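Local coordinates for 2,3,4,5-tetrahydropyridine-2,6-dicarboxylate N-succinyltransferase (Campylobacter jejuni, PDB 2RIJ), which probably catalyses the succinyl-CoA-dependent conversion of cyclic tetrahydrodipicolinate into acyclic N-succinyl-L-2-amino-6-oxopimelate, a step of lysine biosynthesis, at residues 269-274 against 291-296; 305-310 against 319-324; 312-317 against 359-364; 327-332 against 371-376. All blocks are in the same frame, centred on the assembly; numbering follows the deposited sequence.

Contact 1. Residues 269-274 against 291-296; sequences EGSDVG and ISVGKA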
loop_
_atom_site.group_PDB
_atom_site.type_symbol
_atom_site.label_atom_id
_atom_site.label_comp_id
_atom_site.label_asym_id
_atom_site.label_seq_id
_atom_site.Cartn_x
_atom_site.Cartn_y
_atom_site.Cartn_z
ATOM N N GLU A 269 24.240 -18.301 21.751
ATOM C CA GLU A 269 25.568 -18.293 21.125
ATOM C C GLU A 269 25.605 -17.867 19.679
ATOM O O GLU A 269 24.810 -18.352 18.831
ATOM C CB GLU A 269 26.119 -19.729 21.208
ATOM C CG GLU A 269 27.495 -19.892 20.645
ATOM C CD GLU A 269 27.998 -21.317 20.977
ATOM O OE1 GLU A 269 27.469 -22.283 20.370
ATOM O OE2 GLU A 269 28.831 -21.452 21.911
ATOM N N GLY A 270 26.570 -16.999 19.352
ATOM C CA GLY A 270 26.805 -16.574 18.008
ATOM C C GLY A 270 25.874 -15.476 17.529
ATOM O O GLY A 270 25.915 -15.113 16.375
ATOM N N SER A 271 25.024 -14.945 18.407
ATOM C CA SER A 271 24.100 -13.911 17.999
ATOM C C SER A 271 24.806 -12.574 17.954
ATOM O O SER A 271 25.858 -12.371 18.578
ATOM C CB SER A 271 22.875 -13.869 18.901
ATOM O OG SER A 271 22.076 -15.010 18.710
ATOM N N ASP A 272 24.227 -11.637 17.217
ATOM C CA ASP A 272 24.803 -10.302 17.060
ATOM C C ASP A 272 23.678 -9.284 17.310
ATOM O O ASP A 272 22.689 -9.267 16.578
ATOM C CB ASP A 272 25.342 -10.188 15.663
ATOM C CG ASP A 272 26.158 -8.955 15.438
ATOM O OD1 ASP A 272 25.636 -7.829 15.632
ATOM O OD2 ASP A 272 27.330 -9.109 15.015
ATOM N N VAL A 273 23.805 -8.549 18.402
ATOM C CA VAL A 273 22.834 -7.538 18.826
ATOM C C VAL A 273 23.394 -6.220 18.284
ATOM O O VAL A 273 24.440 -5.738 18.737
ATOM C CB VAL A 273 22.651 -7.485 20.326
ATOM C CG1 VAL A 273 21.535 -6.437 20.733
ATOM C CG2 VAL A 273 22.383 -8.882 20.913
ATOM N N GLY A 274 22.750 -5.699 17.250
ATOM C CA GLY A 274 23.259 -4.536 16.523
ATOM C C GLY A 274 23.147 -3.235 17.327
ATOM O O GLY A 274 22.480 -3.170 18.364
ATOM N N ILE A 291 11.689 -13.331 27.544
ATOM C CA ILE A 291 12.127 -13.372 26.144
ATOM C C ILE A 291 13.535 -13.974 25.996
ATOM O O ILE A 291 14.440 -13.607 26.722
ATOM C CB ILE A 291 12.064 -11.965 25.575
ATOM C CG1 ILE A 291 10.580 -11.587 25.443
ATOM C CG2 ILE A 291 12.773 -11.839 24.223
ATOM C CD1 ILE A 291 10.349 -10.165 25.224
ATOM N N SER A 292 13.671 -14.961 25.108
ATOM C CA SER A 292 14.938 -15.583 24.748
ATOM C C SER A 292 15.152 -15.430 23.244
ATOM O O SER A 292 14.216 -15.582 22.481
ATOM C CB SER A 292 14.903 -17.080 25.047
ATOM O OG SER A 292 14.750 -17.354 26.420
ATOM N N VAL A 293 16.374 -15.111 22.832
ATOM C CA VAL A 293 16.761 -15.108 21.438
ATOM C C VAL A 293 17.716 -16.288 21.281
ATOM O O VAL A 293 18.606 -16.495 22.111
ATOM C CB VAL A 293 17.390 -13.744 21.115
ATOM C CG1 VAL A 293 18.190 -13.747 19.854
ATOM C CG2 VAL A 293 16.282 -12.638 21.145
ATOM N N GLY A 294 17.533 -17.083 20.243
ATOM C CA GLY A 294 18.309 -18.317 20.101
ATOM C C GLY A 294 19.697 -18.082 19.537
ATOM O O GLY A 294 20.216 -16.984 19.544
ATOM N N LYS A 295 20.299 -19.162 19.047
ATOM C CA LYS A 295 21.637 -19.138 18.510
ATOM C C LYS A 295 21.745 -18.499 17.138
ATOM O O LYS A 295 20.867 -18.648 16.302
ATOM C CB LYS A 295 22.164 -20.574 18.384
ATOM C CG LYS A 295 22.339 -21.264 19.694
ATOM C CD LYS A 295 23.031 -22.604 19.498
ATOM C CE LYS A 295 22.960 -23.414 20.767
ATOM N NZ LYS A 295 23.891 -24.600 20.694
ATOM N N ALA A 296 22.840 -17.785 16.913
ATOM C CA ALA A 296 23.137 -17.225 15.615
ATOM C C ALA A 296 21.998 -16.322 15.087
ATOM O O ALA A 296 21.686 -16.334 13.912
ATOM C CB ALA A 296 23.452 -18.378 14.601
#

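Contact 2. Residues 305-310 against 319-324; sequences TGIPLG and IAVLEG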
loop_
_atom_site.group_PDB
_atom_site.type_symbol
_atom_site.label_atom_id
_atom_site.label_comp_id
_atom_site.label_asym_id
_atom_site.label_seq_id
_atom_site.Cartn_x
_atom_site.Cartn_y
_atom_site.Cartn_z
ATOM N N THR A 305 13.224 -6.106 19.415
ATOM C CA THR A 305 12.763 -7.469 19.506
ATOM C C THR A 305 11.927 -7.641 20.796
ATOM O O THR A 305 12.466 -7.632 21.900
ATOM C CB THR A 305 13.942 -8.481 19.493
ATOM O OG1 THR A 305 14.659 -8.399 18.244
ATOM C CG2 THR A 305 13.423 -9.922 19.646
ATOM N N GLY A 306 10.618 -7.763 20.616
ATOM C CA GLY A 306 9.657 -7.934 21.711
ATOM C C GLY A 306 9.039 -9.302 21.851
ATOM O O GLY A 306 8.117 -9.520 22.660
ATOM N N ILE A 307 9.591 -10.281 21.142
ATOM C CA ILE A 307 9.160 -11.676 21.269
ATOM C C ILE A 307 10.360 -12.624 21.348
ATOM O O ILE A 307 11.438 -12.289 20.878
ATOM C CB ILE A 307 8.263 -12.133 20.050
ATOM C CG1 ILE A 307 9.017 -12.048 18.711
ATOM C CG2 ILE A 307 6.943 -11.258 19.991
ATOM C CD1 ILE A 307 8.331 -12.703 17.549
ATOM N N PRO A 308 10.171 -13.796 21.947
ATOM C CA PRO A 308 11.161 -14.849 21.858
ATOM C C PRO A 308 11.415 -15.245 20.400
ATOM O O PRO A 308 10.470 -15.298 19.609
ATOM C CB PRO A 308 10.532 -15.997 22.651
ATOM C CG PRO A 308 9.487 -15.355 23.510
ATOM C CD PRO A 308 9.004 -14.205 22.734
ATOM N N LEU A 309 12.681 -15.454 20.048
ATOM C CA LEU A 309 13.059 -15.920 18.727
ATOM C C LEU A 309 13.790 -17.246 18.883
ATOM O O LEU A 309 14.557 -17.437 19.824
ATOM C CB LEU A 309 13.988 -14.896 18.074
ATOM C CG LEU A 309 13.540 -13.468 17.812
ATOM C CD1 LEU A 309 14.670 -12.606 17.243
ATOM C CD2 LEU A 309 12.320 -13.428 16.829
ATOM N N GLY A 310 13.578 -18.175 17.953
ATOM C CA GLY A 310 14.358 -19.401 17.911
ATOM C C GLY A 310 15.732 -19.152 17.321
ATOM O O GLY A 310 16.260 -18.029 17.348
ATOM N N ILE A 319 13.619 -2.469 12.284
ATOM C CA ILE A 319 12.333 -3.157 12.379
ATOM C C ILE A 319 11.982 -3.341 13.834
ATOM O O ILE A 319 12.787 -3.844 14.615
ATOM C CB ILE A 319 12.391 -4.595 11.679
ATOM C CG1 ILE A 319 12.633 -4.459 10.175
ATOM C CG2 ILE A 319 11.141 -5.424 11.974
ATOM C CD1 ILE A 319 11.551 -3.784 9.433
ATOM N N ALA A 320 10.730 -3.068 14.177
ATOM C CA ALA A 320 10.186 -3.437 15.472
ATOM C C ALA A 320 9.295 -4.645 15.405
ATOM O O ALA A 320 8.233 -4.612 14.734
ATOM C CB ALA A 320 9.413 -2.241 16.081
ATOM N N VAL A 321 9.690 -5.710 16.105
ATOM C CA VAL A 321 8.964 -6.958 16.154
ATOM C C VAL A 321 8.331 -7.073 17.538
ATOM O O VAL A 321 8.909 -7.607 18.500
ATOM C CB VAL A 321 9.864 -8.222 15.841
ATOM C CG1 VAL A 321 9.053 -9.491 15.881
ATOM C CG2 VAL A 321 10.556 -8.086 14.518
ATOM N N LEU A 322 7.100 -6.607 17.627
ATOM C CA LEU A 322 6.381 -6.557 18.884
ATOM C C LEU A 322 5.301 -7.624 18.891
ATOM O O LEU A 322 4.927 -8.186 17.845
ATOM C CB LEU A 322 5.774 -5.156 19.088
ATOM C CG LEU A 322 6.739 -3.993 18.806
ATOM C CD1 LEU A 322 6.014 -2.654 18.818
ATOM C CD2 LEU A 322 7.910 -4.080 19.836
ATOM N N GLU A 323 4.795 -7.897 20.078
ATOM C CA GLU A 323 3.823 -8.964 20.285
ATOM C C GLU A 323 2.582 -8.804 19.404
ATOM O O GLU A 323 2.008 -9.792 18.914
ATOM C CB GLU A 323 3.375 -8.961 21.736
ATOM C CG GLU A 323 4.362 -9.478 22.710
ATOM C CD GLU A 323 3.833 -9.376 24.149
ATOM O OE1 GLU A 323 2.640 -9.701 24.370
ATOM O OE2 GLU A 323 4.608 -8.968 25.060
ATOM N N GLY A 324 2.171 -7.555 19.210
ATOM C CA GLY A 324 1.003 -7.250 18.428
ATOM C C GLY A 324 1.203 -6.818 17.011
ATOM O O GLY A 324 0.225 -6.637 16.271
HETATM O O HOH W 1 6.930 -7.799 24.323
#

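Contact 3. Residues 312-317 against 359-364; sequences NCIVDA and GLHFRQ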
loop_
_atom_site.group_PDB
_atom_site.type_symbol
_atom_site.label_atom_id
_atom_site.label_comp_id
_atom_site.label_asym_id
_atom_site.label_seq_id
_atom_site.Cartn_x
_atom_site.Cartn_y
_atom_site.Cartn_z
ATOM N N ASN A 312 18.742 -18.933 14.433
ATOM C CA ASN A 312 18.914 -18.429 13.086
ATOM C C ASN A 312 17.867 -17.459 12.574
ATOM O O ASN A 312 17.502 -17.500 11.373
ATOM C CB ASN A 312 18.992 -19.612 12.130
ATOM C CG ASN A 312 20.039 -20.637 12.550
ATOM O OD1 ASN A 312 19.723 -21.781 12.813
ATOM N ND2 ASN A 312 21.278 -20.221 12.580
ATOM N N CYS A 313 17.371 -16.596 13.452
ATOM C CA CYS A 313 16.426 -15.580 13.058
ATOM C C CYS A 313 17.144 -14.270 12.749
ATOM O O CYS A 313 18.195 -13.980 13.306
ATOM C CB CYS A 313 15.378 -15.335 14.131
ATOM S SG CYS A 313 14.251 -16.715 14.433
ATOM N N ILE A 314 16.544 -13.482 11.867
ATOM C CA ILE A 314 17.077 -12.180 11.484
ATOM C C ILE A 314 15.990 -11.147 11.648
ATOM O O ILE A 314 14.856 -11.356 11.222
ATOM C CB ILE A 314 17.537 -12.150 10.050
ATOM C CG1 ILE A 314 18.646 -13.178 9.811
ATOM C CG2 ILE A 314 18.028 -10.722 9.646
ATOM C CD1 ILE A 314 19.038 -13.206 8.366
ATOM N N VAL A 315 16.328 -10.062 12.330
ATOM C CA VAL A 315 15.474 -8.868 12.404
ATOM C C VAL A 315 16.255 -7.769 11.702
ATOM O O VAL A 315 17.353 -7.387 12.115
ATOM C CB VAL A 315 15.119 -8.469 13.824
ATOM C CG1 VAL A 315 14.253 -7.201 13.855
ATOM C CG2 VAL A 315 14.369 -9.607 14.564
ATOM N N ASP A 316 15.692 -7.273 10.620
ATOM C CA ASP A 316 16.409 -6.214 9.856
ATOM C C ASP A 316 16.554 -4.919 10.686
ATOM O O ASP A 316 15.707 -4.577 11.558
ATOM C CB ASP A 316 15.670 -5.853 8.566
ATOM C CG ASP A 316 15.901 -6.852 7.408
ATOM O OD1 ASP A 316 16.659 -7.866 7.502
ATOM O OD2 ASP A 316 15.278 -6.579 6.358
ATOM N N ALA A 317 17.593 -4.164 10.367
ATOM C CA ALA A 317 17.797 -2.881 10.998
ATOM C C ALA A 317 16.527 -2.058 10.913
ATOM O O ALA A 317 15.820 -2.042 9.876
ATOM C CB ALA A 317 18.991 -2.147 10.332
ATOM N N GLY A 359 14.595 -19.804 12.073
ATOM C CA GLY A 359 14.779 -19.428 10.679
ATOM C C GLY A 359 13.936 -18.282 10.146
ATOM O O GLY A 359 13.809 -18.117 8.938
ATOM N N LEU A 360 13.369 -17.477 11.044
ATOM C CA LEU A 360 12.530 -16.351 10.660
ATOM C C LEU A 360 13.370 -15.150 10.232
ATOM O O LEU A 360 14.421 -14.842 10.791
ATOM C CB LEU A 360 11.606 -15.898 11.797
ATOM C CG LEU A 360 10.650 -16.930 12.429
ATOM C CD1 LEU A 360 9.750 -16.234 13.459
ATOM C CD2 LEU A 360 9.778 -17.557 11.372
ATOM N N HIS A 361 12.854 -14.460 9.246
ATOM C CA HIS A 361 13.455 -13.226 8.773
ATOM C C HIS A 361 12.385 -12.169 8.762
ATOM O O HIS A 361 11.473 -12.192 7.924
ATOM C CB HIS A 361 14.099 -13.410 7.411
ATOM C CG HIS A 361 14.847 -12.206 6.924
ATOM N ND1 HIS A 361 15.590 -12.224 5.768
ATOM C CD2 HIS A 361 15.020 -10.973 7.465
ATOM C CE1 HIS A 361 16.148 -11.036 5.593
ATOM N NE2 HIS A 361 15.847 -10.270 6.627
ATOM N N PHE A 362 12.487 -11.233 9.704
ATOM C CA PHE A 362 11.557 -10.121 9.807
ATOM C C PHE A 362 12.126 -8.925 9.022
ATOM O O PHE A 362 13.256 -8.477 9.225
ATOM C CB PHE A 362 11.277 -9.706 11.266
ATOM C CG PHE A 362 10.591 -10.781 12.094
ATOM C CD1 PHE A 362 9.216 -10.890 12.082
ATOM C CD2 PHE A 362 11.324 -11.696 12.855
ATOM C CE1 PHE A 362 8.569 -11.868 12.827
ATOM C CE2 PHE A 362 10.668 -12.665 13.619
ATOM C CZ PHE A 362 9.310 -12.738 13.601
ATOM N N ARG A 363 11.328 -8.459 8.090
ATOM C CA ARG A 363 11.725 -7.378 7.169
ATOM C C ARG A 363 10.521 -6.567 6.765
ATOM O O ARG A 363 9.383 -6.939 7.047
ATOM C CB ARG A 363 12.452 -7.962 5.973
ATOM C CG ARG A 363 11.737 -9.058 5.230
ATOM C CD ARG A 363 12.642 -9.515 4.085
ATOM N NE ARG A 363 12.054 -10.608 3.309
ATOM C CZ ARG A 363 11.101 -10.445 2.393
ATOM N NH1 ARG A 363 10.598 -9.234 2.130
ATOM N NH2 ARG A 363 10.651 -11.508 1.725
ATOM N N GLN A 364 10.772 -5.384 6.212
ATOM C CA GLN A 364 9.718 -4.574 5.625
ATOM C C GLN A 364 9.789 -4.608 4.108
ATOM O O GLN A 364 10.874 -4.531 3.526
ATOM C CB GLN A 364 9.801 -3.115 6.081
ATOM C CG GLN A 364 8.555 -2.303 5.663
ATOM C CD GLN A 364 8.235 -1.095 6.576
ATOM O OE1 GLN A 364 9.061 -0.676 7.378
ATOM N NE2 GLN A 364 7.018 -0.555 6.446
HETATM O O HOH W 2 13.544 -4.610 6.124
#

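Contact 4. Residues 327-332 against 371-376; sequences FLLKDA and MIVALN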
loop_
_atom_site.group_PDB
_atom_site.type_symbol
_atom_site.label_atom_id
_atom_site.label_comp_id
_atom_site.label_asym_id
_atom_site.label_seq_id
_atom_site.Cartn_x
_atom_site.Cartn_y
_atom_site.Cartn_z
ATOM N N PHE A 327 2.397 -9.542 10.694
ATOM C CA PHE A 327 3.334 -9.871 9.623
ATOM C C PHE A 327 2.676 -10.744 8.592
ATOM O O PHE A 327 1.913 -11.662 8.933
ATOM C CB PHE A 327 4.558 -10.648 10.164
ATOM C CG PHE A 327 5.360 -9.856 11.153
ATOM C CD1 PHE A 327 6.360 -8.968 10.724
ATOM C CD2 PHE A 327 5.062 -9.911 12.516
ATOM C CE1 PHE A 327 7.061 -8.215 11.643
ATOM C CE2 PHE A 327 5.763 -9.128 13.412
ATOM C CZ PHE A 327 6.733 -8.288 12.987
ATOM N N LEU A 328 3.038 -10.485 7.333
ATOM C CA LEU A 328 2.611 -11.285 6.197
ATOM C C LEU A 328 3.648 -12.375 6.016
ATOM O O LEU A 328 4.839 -12.071 5.849
ATOM C CB LEU A 328 2.531 -10.415 4.932
ATOM C CG LEU A 328 2.098 -11.064 3.615
ATOM C CD1 LEU A 328 0.648 -11.409 3.666
ATOM C CD2 LEU A 328 2.373 -10.167 2.403
ATOM N N LEU A 329 3.196 -13.624 6.062
ATOM C CA LEU A 329 4.082 -14.773 5.962
ATOM C C LEU A 329 4.491 -15.048 4.523
ATOM O O LEU A 329 3.642 -15.095 3.639
ATOM C CB LEU A 329 3.393 -16.027 6.508
ATOM C CG LEU A 329 4.234 -17.309 6.414
ATOM C CD1 LEU A 329 5.280 -17.207 7.489
ATOM C CD2 LEU A 329 3.382 -18.565 6.576
ATOM N N LYS A 330 5.788 -15.265 4.301
ATOM C CA LYS A 330 6.304 -15.744 3.031
ATOM C C LYS A 330 7.116 -16.980 3.286
ATOM O O LYS A 330 7.539 -17.234 4.410
ATOM C CB LYS A 330 7.100 -14.652 2.330
ATOM C CG LYS A 330 6.206 -13.420 2.069
ATOM C CD LYS A 330 6.601 -12.644 0.882
ATOM C CE LYS A 330 5.658 -11.431 0.673
ATOM N NZ LYS A 330 4.235 -11.803 0.323
ATOM N N ASP A 331 7.340 -17.776 2.249
ATOM C CA ASP A 331 8.192 -18.977 2.368
ATOM C C ASP A 331 7.628 -20.018 3.316
ATOM O O ASP A 331 8.386 -20.709 3.998
ATOM C CB ASP A 331 9.625 -18.586 2.817
ATOM C CG ASP A 331 10.272 -17.542 1.915
ATOM O OD1 ASP A 331 10.238 -17.740 0.695
ATOM O OD2 ASP A 331 10.797 -16.505 2.414
ATOM N N ALA A 332 6.310 -20.197 3.309
ATOM C CA ALA A 332 5.656 -21.097 4.287
ATOM C C ALA A 332 6.156 -22.529 4.242
ATOM O O ALA A 332 6.355 -23.157 5.281
ATOM C CB ALA A 332 4.160 -21.054 4.125
HETATM N N MSE A 371 4.797 -5.292 6.586
HETATM C CA MSE A 371 5.697 -6.059 7.436
HETATM C C MSE A 371 5.629 -7.528 7.034
HETATM O O MSE A 371 4.536 -8.124 6.925
HETATM C CB MSE A 371 5.348 -5.875 8.910
HETATM C CG MSE A 371 5.480 -4.467 9.404
HETATM SE SE MSE A 371 7.316 -3.875 9.326
HETATM C CE MSE A 371 8.087 -4.787 10.785
ATOM N N ILE A 372 6.799 -8.100 6.794
ATOM C CA ILE A 372 6.901 -9.507 6.353
ATOM C C ILE A 372 7.635 -10.380 7.360
ATOM O O ILE A 372 8.583 -9.960 7.987
ATOM C CB ILE A 372 7.601 -9.617 4.955
ATOM C CG1 ILE A 372 6.642 -9.161 3.851
ATOM C CG2 ILE A 372 8.129 -11.063 4.669
ATOM C CD1 ILE A 372 7.346 -8.725 2.583
ATOM N N VAL A 373 7.178 -11.618 7.507
ATOM C CA VAL A 373 7.970 -12.658 8.126
ATOM C C VAL A 373 8.256 -13.709 7.024
ATOM O O VAL A 373 7.323 -14.212 6.374
ATOM C CB VAL A 373 7.364 -13.266 9.394
ATOM C CG1 VAL A 373 5.944 -13.921 9.145
ATOM C CG2 VAL A 373 8.376 -14.246 10.001
ATOM N N ALA A 374 9.533 -13.972 6.772
ATOM C CA ALA A 374 9.987 -14.819 5.653
ATOM C C ALA A 374 11.068 -15.800 6.125
ATOM O O ALA A 374 11.401 -15.834 7.315
ATOM C CB ALA A 374 10.494 -13.952 4.507
ATOM N N LEU A 375 11.650 -16.567 5.199
ATOM C CA LEU A 375 12.728 -17.468 5.527
ATOM C C LEU A 375 14.065 -16.730 5.555
ATOM O O LEU A 375 14.410 -15.993 4.642
ATOM C CB LEU A 375 12.811 -18.631 4.508
ATOM C CG LEU A 375 13.968 -19.616 4.615
ATOM C CD1 LEU A 375 13.788 -20.571 5.796
ATOM C CD2 LEU A 375 14.179 -20.345 3.251
ATOM N N ASN A 376 14.827 -16.968 6.603
ATOM C CA ASN A 376 16.229 -16.626 6.596
ATOM C C ASN A 376 16.903 -17.648 5.659
ATOM O O ASN A 376 17.035 -18.814 6.006
ATOM C CB ASN A 376 16.801 -16.695 7.994
ATOM C CG ASN A 376 18.324 -16.561 8.011
ATOM O OD1 ASN A 376 18.943 -16.299 6.959
ATOM N ND2 ASN A 376 18.929 -16.793 9.167
#

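Contact 1. Residues 269-274 against 291-296
Val293 is the first residue of 291-296 to meet 269-274: its CG1 methyl lies 4.2 Å from OG of Ser271, a loose approach of a buried valine branch to a hydroxyl. That hydroxyl is already engaged within its own surroundings, bonded to the backbone at Cys297 N and Gly268 O. With chi1 at -69°, OG stands beside its own backbone N, turned toward the adjacent coil of the same chain, where the carbonyl oxygen of Gly294 comes next, 2.8 Å from OG.

Here the chain leaves one short strand and rounds a corner toward the next, and 269-274 makes the same bend in the preceding coil. Stacked corners of this kind belong to the left-handed parallel beta-helix built from hexapeptide repeats, the fold to which this part of the enzyme belongs.

At Lys295 the side chain runs outward, extended beyond CG, with CB passing 3.5 Å from the carbonyl oxygen of Glu269. Its NZ ends 4.3 Å from Glu269 OE1, so opposite charges face each other at the exposed edge without forming a salt bridge. Ala296 then supplies a backbone bond between the two segments, N to Glu269 O at 2.8 Å, while its CA directs an almost straight C-H toward Gly270 O at 3.6 Å. Both Gly270 and Ala296 adopt positive phi.

Contact 2. Residues 305-310 against 319-324
Thr305 and Val321 form a parallel beta bridge between two successive coils of the left-handed beta-helix, their CA atoms 5.1 Å apart, and the contact follows the chain as both coils turn the corner after that bridge. Between these segments one backbone bond, Gly306 N to Val321 O at 2.7 Å, joins the coils, with apolar side chains packing inside. The donor is tilted 23° from the carbonyl plane of Val321. Gly306 brings its backbone close against Val321 and Leu322.

Ile307 carries the apolar part. Its CG1 occupies the position between backbone N and carbonyl carbon (chi1 61°), which sends the CG1-CD1 branch obliquely across Val321; CD1 comes to 3.7 Å from Val321 CG1. The other branch, CG2, rests against the backbone of Glu323, 3.9 Å from its CA. Val321, Ile307 and Leu309 all pack against Phe362, which helps to fill the interior, whereas Leu322 turns outward to meet Ala317 of the second subunit.

Gly324, which follows Glu323, is predicted to bind succinyl-CoA. Glu323 itself extends its chain beyond CG over the corner, its CG 3.8 Å from the carbonyl oxygen of Gly306, and OE1 bonds with Ser284 OG. Its other oxygen works through water 1, which donates to Glu323 OE2 at 2.7 Å and to Gly306 O, also at 2.7 Å.

Contact 3. Residues 312-317 against 359-364
Val315 and Phe362 meet on the buried face of a parallel strand pair, the valine CG2 methyl 4.1 Å from ring atom CD2, approaching neither squarely over the face nor at the edge. Cys313 and Leu360 extend this inner layer, and a weak bond from Leu360 N reaches the cysteine SG. Behind it stands a regular ladder: Ile314 N to Leu360 O, Phe362 N to Ile314 O at 2.8 Å, and Asp316 N to Phe362 O. Through these bonds the strand 360-364, which comes much later in the chain, continues the sheet beyond the left-handed beta-helix coil containing 314-315.

The partly exposed face is built differently, from polar groups around the imidazole of His361. CG of that ring is anti to the backbone N (chi1 -175°), and the ring is sandwiched: Ile314 CB lies over one face, 4.2 Å from the centroid, and Arg363 CD covers the opposite one. At its edge NE2 donates to Asp316 OD1 at 2.7 Å; the oxygen lies close to the ring plane, whereas the nitrogen stands 39° out of the carboxylate plane. OD2 of Asp316 instead receives water 2 at 2.6 Å.

Asp316, Arg363 and Gln364 are predicted to bind succinyl-CoA; the bond to OD1, with Ile314 and Arg363 over the two faces, would hold the ring's rotation, and the water ties the other oxygen to Gln364 N.

Contact 4. Residues 327-332 against 371-376
Leu328 and Val373 lie at the centre of a parallel pairing in which three backbone bonds and one side-chain bond link the two segments. Leu328 N donates to Met371 O at 2.8 Å, and Leu328 O accepts from Val373 N, approached from well above the carbonyl plane. Val373 O then takes Lys330 N at 2.8 Å. The next rung breaks the pattern: Leu375 N lies 4.2 Å from Lys330 O, too far for a bond, and is satisfied by a side chain. Asp331, at positive phi just before helix 332-338, puts its carboxylate across the gap, and OD2 receives the Leu375 N-H at 2.9 Å, almost straight at 176° and on the anti side. Lys377 forms a salt bridge to that same OD2.

Apolar groups seal the ladder on the buried side. Val373 CG1, between its own N and carbonyl carbon at chi1 59°, reaches CB of Phe327 at 3.7 Å. The selenomethionine Met371 folds back at chi2 and chi3 and lies alongside the phenylalanine, Met371 CE 3.7 Å from Phe327 CE1; beyond, Phe327 stacks edge-to-face on Phe362.

Strand 371-375 is also bonded along its other edge, antiparallel to 360-364, with Ala374 meeting His361 and Ile372 meeting Arg363. Asn376 ND2 serves Asn312 O. Sharing the Asp331 carboxylate between a backbone N-H and a lysine would be expected to favour its ionised form, and it completes the strand pairing at the point where the backbones diverge.

Contacts 1 to 4 run along the C-terminal part of the chain, from stacked coils to the elements that close the left-handed beta-helix. Contact 1 is complete before contact 2 begins, their centres 13 Å apart, and the centres of contacts 1 and 4 are about 19 Å apart. Contacts 2 and 3 alternate along the sequence, as do 3 and 4, so the late strands return to pack on earlier coils. Contacts 1, 3 and 4 reach one mixed sheet, in which 360-364 and 371-375 are antiparallel neighbours; contact 2 lies on a separate parallel sheet. Phe362 joins contacts 2, 3 and 4. Four predicted succinyl-CoA residues lie in contact 3 and one, Gly324, in contact 2.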